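Local coordinates for protein phosphoserine aminotransferase (Bacillus alcalophilus, PDB 1W23) that transfers an amino group between glutamate and 3-phosphohydroxypyruvate, reversibly and with pyridoxal 5'-phosphate as cofactor, in the second step of serine biosynthesis, at residues N55-L60 / I69-G74; G74-Q79 / I170-S175; N95-G100 / T156-F161. One frame throughout, in Å; residues are numbered along the deposited sequence.

Contact 1 (N55-L60 / I69-G74); sequences NLLREL and ILFLQG
Ile69, on the outermost strand 67-72, packs against Leu57 and Arg58 of helix 44-61. Its CB sends two branches to different partners. The short one, CG2, lies anti to the backbone N and meets Leu57 CD1 at 4.0 Å in the conformer described, one of two for Leu57. The long one runs through CG1, which skims Arg58 NH2, to CD1; this methyl sits 4.0 Å from Leu57 CB and equally far from Arg58 NH2, reaching the guanidinium obliquely. In that same conformer Leu57 CD1 also touches Phe71 CE2, two residues further along the strand, at 3.9 Å, in the plane of the ring and at its edge. Phe71 has a second aromatic neighbour in His50, edge to face, and helix 241-256 closes over both Leu57 and Phe71. Arg58 reaches back along the helix flank through a chain bent at chi3 (-57°). Its NH2 bonds to Tyr67 O and, in the guanidinium plane, to a water 3.1 Å away that also accepts from Ile69 N at 3.3 Å. No direct hydrogen bond joins the two segments: methyl groups and a ring edge make the dry part, while the partly exposed arginine and one water take up polar backbone atoms.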
# COMPACT_ATOMS: atom_id res chain seq x y z
N ASN A 55 2.03 17.23 9.52
CA ASN A 55 2.13 18.26 10.57
C ASN A 55 1.77 17.70 11.94
O ASN A 55 2.39 18.09 12.94
CB ASN A 55 1.25 19.45 10.18
CG ASN A 55 1.89 20.21 9.01
OD1 ASN A 55 3.04 20.06 8.64
ND2 ASN A 55 1.07 21.06 8.40
N LEU A 56 0.80 16.79 12.01
CA LEU A 56 0.43 16.17 13.28
C LEU A 56 1.58 15.31 13.77
O LEU A 56 1.93 15.34 14.96
CB LEU A 56 -0.84 15.36 13.11
CG LEU A 56 -2.13 16.15 13.02
CD1 LEU A 56 -3.31 15.32 12.50
CD2 LEU A 56 -2.46 16.71 14.39
N LEU A 57 2.20 14.50 12.89
CA LEU A 57 3.33 13.71 13.35
C LEU A 57 4.49 14.58 13.88
O LEU A 57 5.11 14.30 14.89
CB LEU A 57 3.88 12.85 12.18
CG LEU A 57 3.21 11.50 12.01
CD1 LEU A 57 3.38 10.90 10.62
CD2 LEU A 57 3.76 10.52 13.05
N ARG A 58 4.71 15.68 13.14
CA ARG A 58 5.78 16.60 13.50
C ARG A 58 5.57 17.20 14.86
O ARG A 58 6.48 17.29 15.67
CB ARG A 58 5.85 17.67 12.44
CG ARG A 58 6.93 18.66 12.62
CD ARG A 58 7.18 19.52 11.36
NE ARG A 58 7.51 18.73 10.15
CZ ARG A 58 8.75 18.27 9.93
NH1 ARG A 58 9.83 18.47 10.67
NH2 ARG A 58 9.00 17.56 8.81
N GLU A 59 4.33 17.65 15.11
CA GLU A 59 3.98 18.23 16.42
C GLU A 59 4.07 17.16 17.50
O GLU A 59 4.61 17.42 18.60
CB GLU A 59 2.55 18.83 16.37
CG GLU A 59 2.00 19.38 17.64
CD GLU A 59 0.56 19.88 17.56
OE1 GLU A 59 -0.10 19.75 16.50
OE2 GLU A 59 0.15 20.30 18.65
N LEU A 60 3.50 15.99 17.28
CA LEU A 60 3.36 15.00 18.32
C LEU A 60 4.68 14.42 18.73
O LEU A 60 4.86 14.15 19.93
CB LEU A 60 2.39 13.90 17.86
CG LEU A 60 0.94 14.29 17.82
CD1 LEU A 60 0.11 13.27 17.03
CD2 LEU A 60 0.38 14.46 19.23
N ILE A 69 9.15 13.76 6.64
CA ILE A 69 8.26 12.64 6.88
C ILE A 69 7.83 12.07 5.54
O ILE A 69 7.23 12.82 4.76
CB ILE A 69 7.06 13.12 7.71
CG1 ILE A 69 7.51 13.69 9.07
CG2 ILE A 69 6.03 12.00 7.90
CD1 ILE A 69 6.46 14.60 9.68
N LEU A 70 8.12 10.82 5.29
CA LEU A 70 7.72 10.11 4.08
C LEU A 70 6.59 9.15 4.41
O LEU A 70 6.58 8.53 5.48
CB LEU A 70 8.87 9.34 3.47
CG LEU A 70 10.15 10.11 3.24
CD1 LEU A 70 11.22 9.17 2.66
CD2 LEU A 70 9.97 11.28 2.30
N PHE A 71 5.67 8.99 3.44
CA PHE A 71 4.59 8.02 3.48
C PHE A 71 4.80 7.09 2.29
O PHE A 71 4.55 7.48 1.15
CB PHE A 71 3.23 8.67 3.40
CG PHE A 71 2.89 9.63 4.52
CD1 PHE A 71 2.19 10.77 4.27
CD2 PHE A 71 3.27 9.37 5.85
CE1 PHE A 71 1.87 11.66 5.28
CE2 PHE A 71 2.95 10.28 6.84
CZ PHE A 71 2.23 11.41 6.58
N LEU A 72 5.26 5.86 2.55
CA LEU A 72 5.64 4.90 1.51
C LEU A 72 4.77 3.67 1.57
O LEU A 72 4.28 3.27 2.64
CB LEU A 72 7.11 4.51 1.66
CG LEU A 72 8.09 5.69 1.61
CD1 LEU A 72 9.51 5.14 1.67
CD2 LEU A 72 7.91 6.54 0.38
N GLN A 73 4.64 3.01 0.45
CA GLN A 73 4.05 1.66 0.38
C GLN A 73 5.12 0.64 0.65
O GLN A 73 6.33 0.91 0.52
CB GLN A 73 3.38 1.46 -0.96
CG GLN A 73 2.25 2.42 -1.27
CD GLN A 73 1.57 2.08 -2.59
OE1 GLN A 73 1.00 0.98 -2.71
NE2 GLN A 73 1.62 2.99 -3.56
N GLY A 74 4.69 -0.59 0.98
CA GLY A 74 5.56 -1.76 1.02
C GLY A 74 5.79 -2.37 2.35
O GLY A 74 6.40 -3.45 2.49
O HOH W 1 7.43 16.54 6.36

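Contact 2 (G74-Q79 / I170-S175); sequences GGASLQ and IADMSS. With PLP (pyridoxal-5'-phosphate), chain J.
Ala76 and Ser174 make the one close touch between these segments, Ala76 CB lying 3.4 Å from Ser174 OG. Everything tight here is gathered around the cofactor. Ala76 CB also packs on PLP C6, and Ser174 CB lies 3.6 Å from PLP C2, so both residues border the pyridine ring. Asp172 holds its CG anti to the backbone N (chi1 175°), which carries the carboxylate to the ring nitrogen, OD2 2.7 Å from PLP N1. Its other oxygen, OD1, is gripped twice: Ser174 OG donates to the syn lone pair at 2.7 Å, and Ser174 N closes an Asx turn with an N-H...O angle of 162°. These two bonds fix the carboxylate's rotation. An alanine here would probably leave PLP N1 without its facing oxygen and Ser174 OG and N without their shared acceptor. The looser part is Asp172 OD1, 4.4 Å from Ala76 CB; further along, Ile170 and Gln79 do not meet the other segment, and no hydrogen bond links the segments directly. At the phosphate end, Ser77 N and OG both donate to PLP O2P, OG at 2.6 Å, and Ala76 N donates to O3P; Asn237 and Thr238 of the second subunit add further bonds to the cofactor. A phosphate held at the N-terminal end of a helix and an aspartate facing the pyridine nitrogen are hallmarks of fold-type I PLP enzymes, the class-V aminotransferases among them.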
# COMPACT_ATOMS: atom_id res chain seq x y z
N GLY A 74 4.69 -0.59 0.98
CA GLY A 74 5.56 -1.76 1.02
C GLY A 74 5.79 -2.37 2.35
O GLY A 74 6.40 -3.45 2.49
N GLY A 75 5.34 -1.71 3.43
CA GLY A 75 5.52 -2.17 4.79
C GLY A 75 6.89 -1.88 5.33
O GLY A 75 7.83 -1.47 4.62
N ALA A 76 7.07 -2.18 6.62
CA ALA A 76 8.43 -2.16 7.16
C ALA A 76 9.32 -3.15 6.42
O ALA A 76 10.54 -2.92 6.29
CB ALA A 76 8.43 -2.43 8.66
N SER A 77 8.75 -4.26 5.91
CA SER A 77 9.60 -5.25 5.25
C SER A 77 10.30 -4.67 4.03
O SER A 77 11.45 -5.04 3.76
CB SER A 77 8.78 -6.47 4.83
OG SER A 77 8.25 -7.13 5.97
N LEU A 78 9.65 -3.75 3.27
CA LEU A 78 10.37 -3.16 2.17
C LEU A 78 11.47 -2.27 2.64
O LEU A 78 12.53 -2.14 1.97
CB LEU A 78 9.42 -2.41 1.21
CG LEU A 78 10.06 -1.98 -0.11
CD1 LEU A 78 10.54 -3.15 -0.97
CD2 LEU A 78 9.08 -1.11 -0.89
N GLN A 79 11.32 -1.60 3.80
CA GLN A 79 12.40 -0.80 4.36
C GLN A 79 13.61 -1.64 4.72
O GLN A 79 14.73 -1.12 4.66
CB GLN A 79 11.89 -0.02 5.60
CG GLN A 79 10.79 0.98 5.27
CD GLN A 79 11.28 1.94 4.17
OE1 GLN A 79 12.30 2.63 4.41
NE2 GLN A 79 10.61 1.97 3.05
N ILE A 170 19.59 3.99 13.15
CA ILE A 170 18.36 3.70 12.37
C ILE A 170 17.51 2.76 13.19
O ILE A 170 18.07 1.79 13.77
CB ILE A 170 18.70 3.04 11.02
CG1 ILE A 170 19.86 3.80 10.43
CG2 ILE A 170 17.43 2.85 10.20
CD1 ILE A 170 19.66 4.63 9.24
N ALA A 171 16.21 3.03 13.26
CA ALA A 171 15.35 2.16 14.07
C ALA A 171 14.06 1.76 13.37
O ALA A 171 13.32 2.61 12.83
CB ALA A 171 14.97 2.89 15.37
N ASP A 172 13.78 0.47 13.45
CA ASP A 172 12.49 -0.11 13.12
C ASP A 172 11.63 0.03 14.37
O ASP A 172 11.76 -0.71 15.35
CB ASP A 172 12.63 -1.60 12.77
CG ASP A 172 11.33 -2.32 12.52
OD1 ASP A 172 10.23 -1.67 12.61
OD2 ASP A 172 11.41 -3.53 12.23
N MET A 173 10.75 1.05 14.34
CA MET A 173 9.84 1.38 15.44
C MET A 173 8.42 0.94 15.14
O MET A 173 7.46 1.50 15.71
CB MET A 173 9.87 2.87 15.82
CG MET A 173 11.32 3.31 16.21
SD MET A 173 11.24 4.95 16.96
CE MET A 173 12.94 5.16 17.52
N SER A 174 8.23 -0.04 14.26
CA SER A 174 6.90 -0.46 13.86
C SER A 174 5.95 -0.66 15.02
O SER A 174 4.79 -0.21 14.94
CB SER A 174 6.97 -1.74 13.08
OG SER A 174 7.62 -1.59 11.82
N SER A 175 6.37 -1.34 16.10
CA SER A 175 5.42 -1.71 17.13
C SER A 175 5.44 -0.83 18.37
O SER A 175 4.69 -1.11 19.31
CB SER A 175 5.53 -3.20 17.44
OG SER A 175 6.86 -3.54 17.77
N1 PLP J . 9.10 -4.88 12.12
C2 PLP J . 8.36 -5.03 13.28
C2A PLP J . 9.02 -4.61 14.55
C3 PLP J . 7.07 -5.53 13.22
O3 PLP J . 6.36 -5.65 14.32
C4 PLP J . 6.51 -5.92 11.95
C4A PLP J . 5.10 -6.39 11.89
C5 PLP J . 7.29 -5.74 10.79
C6 PLP J . 8.58 -5.24 10.91
C5A PLP J . 6.82 -6.13 9.42
O4P PLP J . 5.91 -5.08 8.92
P PLP J . 5.18 -5.30 7.48
O1P PLP J . 4.32 -6.52 7.61
O2P PLP J . 6.28 -5.48 6.44
O3P PLP J . 4.45 -3.97 7.32

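Contact 3 (N95-G100 / T156-F161); sequences NYVLTG and TQYQNF
The C-terminal end of strand 93-98, where the chain leaves the large mixed sheet and turns into helix 101-111, meets the weakly bonded strand at about 156-157, paired antiparallel with 150-151, and the turn after it. Tyr158 spans most of the distance. Its CG lies anti to its own carbonyl carbon (chi1 -78°), and the ring extends until OH stands 3.3 Å from Val97 CG1, a van der Waals touch of methyl on phenol oxygen rather than a bond, the side chains crossing obliquely. Thr99 approaches at about a right angle, its OG1 lying 4.0 Å from Tyr158 CE1 near the plane of the ring, at the edge.

No hydrogen bond runs directly between the segments; two waters bridge them instead. The first lies at the ring edge, in plane, 2.8 Å from Tyr158 OH, and donates to Val97 O and to Thr99 OG1, the latter at 2.7 Å. It thereby joins the phenol to a strand carbonyl and a threonine hydroxyl in an otherwise buried place. The second water lies 2.7 Å from both Thr99 O and Thr156 OG1, spanning a pair whose own separation, Thr99 O to Thr156 OG1, is 3.9 Å. Rotation of each threonine hydroxyl between its backbone N and carbonyl carbon (chi1 46° for Thr99, 63° for Thr156) turns OG1 to its bridging water, and both have a further partner in Asn151: its OD1 for Thr99 and its ND2 for Thr156.

Around this water-mediated seam, Val97 and Tyr158 both lean on Ile147 of the adjacent strand 142-148. Val97 also touches Ala119 of strand 115-121, and Ser103 of helix 101-111 bonds through its OG to Thr99 N.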
# COMPACT_ATOMS: atom_id res chain seq x y z
N ASN A 95 25.53 -2.46 10.32
CA ASN A 95 25.74 -3.00 11.66
C ASN A 95 24.41 -3.10 12.40
O ASN A 95 23.68 -2.09 12.44
CB ASN A 95 26.73 -2.10 12.42
CG ASN A 95 27.39 -2.78 13.59
OD1 ASN A 95 27.13 -3.97 13.86
ND2 ASN A 95 28.29 -2.05 14.30
N TYR A 96 24.06 -4.26 12.91
CA TYR A 96 22.72 -4.56 13.47
C TYR A 96 22.84 -4.99 14.91
O TYR A 96 23.71 -5.78 15.28
CB TYR A 96 22.06 -5.75 12.65
CG TYR A 96 21.54 -5.19 11.32
CD1 TYR A 96 22.44 -4.93 10.29
CD2 TYR A 96 20.21 -4.87 11.10
CE1 TYR A 96 22.02 -4.41 9.08
CE2 TYR A 96 19.76 -4.30 9.89
CZ TYR A 96 20.66 -4.08 8.89
OH TYR A 96 20.29 -3.48 7.71
N VAL A 97 21.89 -4.55 15.73
CA VAL A 97 21.69 -5.05 17.07
C VAL A 97 20.52 -6.02 17.01
O VAL A 97 19.39 -5.63 16.63
CB VAL A 97 21.44 -3.96 18.11
CG1 VAL A 97 21.26 -4.54 19.52
CG2 VAL A 97 22.54 -2.91 18.12
N LEU A 98 20.75 -7.29 17.35
CA LEU A 98 19.71 -8.29 17.28
C LEU A 98 18.97 -8.45 18.61
O LEU A 98 19.58 -8.89 19.60
CB LEU A 98 20.27 -9.65 16.88
CG LEU A 98 20.96 -9.69 15.48
CD1 LEU A 98 21.44 -11.11 15.17
CD2 LEU A 98 20.02 -9.19 14.38
N THR A 99 17.68 -8.08 18.64
CA THR A 99 16.87 -8.21 19.82
C THR A 99 15.59 -8.98 19.57
O THR A 99 14.73 -9.10 20.46
CB THR A 99 16.57 -6.86 20.49
OG1 THR A 99 16.16 -5.88 19.49
CG2 THR A 99 17.81 -6.28 21.17
N GLY A 100 15.41 -9.57 18.38
CA GLY A 100 14.30 -10.46 18.10
C GLY A 100 14.31 -10.89 16.66
O GLY A 100 15.28 -10.69 15.92
N THR A 156 9.89 -7.53 24.22
CA THR A 156 10.93 -6.71 24.84
C THR A 156 11.03 -5.36 24.13
O THR A 156 10.62 -5.24 22.97
CB THR A 156 12.30 -7.42 24.79
OG1 THR A 156 12.63 -7.55 23.41
CG2 THR A 156 12.31 -8.76 25.49
N GLN A 157 11.58 -4.37 24.83
CA GLN A 157 11.58 -3.01 24.31
C GLN A 157 12.73 -2.22 24.90
O GLN A 157 13.02 -2.32 26.11
CB GLN A 157 10.24 -2.34 24.70
CG GLN A 157 9.99 -0.96 24.21
CD GLN A 157 8.66 -0.41 24.65
OE1 GLN A 157 8.10 -0.83 25.68
NE2 GLN A 157 8.10 0.55 23.86
N TYR A 158 13.36 -1.40 24.07
CA TYR A 158 14.35 -0.42 24.52
C TYR A 158 13.71 0.56 25.49
O TYR A 158 12.66 1.14 25.21
CB TYR A 158 14.93 0.33 23.34
CG TYR A 158 15.99 -0.41 22.54
CD1 TYR A 158 15.66 -1.49 21.72
CD2 TYR A 158 17.32 -0.01 22.56
CE1 TYR A 158 16.63 -2.15 20.97
CE2 TYR A 158 18.27 -0.66 21.83
CZ TYR A 158 17.95 -1.73 21.03
OH TYR A 158 18.94 -2.37 20.31
N GLN A 159 14.39 0.80 26.63
CA GLN A 159 13.94 1.80 27.60
C GLN A 159 14.41 3.18 27.22
O GLN A 159 13.78 4.15 27.66
CB GLN A 159 14.49 1.47 29.00
CG GLN A 159 14.02 0.09 29.43
CD GLN A 159 12.51 -0.03 29.35
OE1 GLN A 159 11.83 0.71 30.10
NE2 GLN A 159 12.00 -0.87 28.45
N ASN A 160 15.48 3.27 26.51
CA ASN A 160 16.13 4.51 26.04
C ASN A 160 17.04 4.07 24.91
O ASN A 160 17.08 2.85 24.58
CB ASN A 160 16.84 5.24 27.18
CG ASN A 160 17.63 4.25 28.00
OD1 ASN A 160 18.47 3.55 27.42
ND2 ASN A 160 17.37 4.17 29.30
N PHE A 161 17.70 5.00 24.27
CA PHE A 161 18.40 4.73 23.02
C PHE A 161 19.82 5.17 23.14
O PHE A 161 20.15 6.16 23.78
CB PHE A 161 17.70 5.46 21.86
CG PHE A 161 16.30 4.91 21.66
CD1 PHE A 161 15.20 5.64 21.97
CD2 PHE A 161 16.12 3.63 21.16
CE1 PHE A 161 13.93 5.09 21.80
CE2 PHE A 161 14.85 3.10 20.97
CZ PHE A 161 13.73 3.84 21.26
O HOH W 2 17.77 -4.03 18.33
O HOH W 3 14.85 -9.02 23.16

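How the contacts relate
From the N terminus, contact 1 closes first: helix 44-61 turns back through a short loop onto strand 67-72, an outermost strand of the mixed sheet within this chain. Contact 2 opens at once, sharing Gly74, and its long loop closes only at strand 169-172, well inside the sheet. Contact 3 is nested in that loop, linking strand 93-98 with the 156-161 region before the chain reaches contact 2's second segment. Contacts 1 and 2 touch where Leu72 CD1 packs on Gln79 NE2, and both reach the second subunit; contacts 2 and 3 meet through Met173 and Phe161. Contacts 1 and 3, centres about 23 Å apart, do not touch but reach the same sheet.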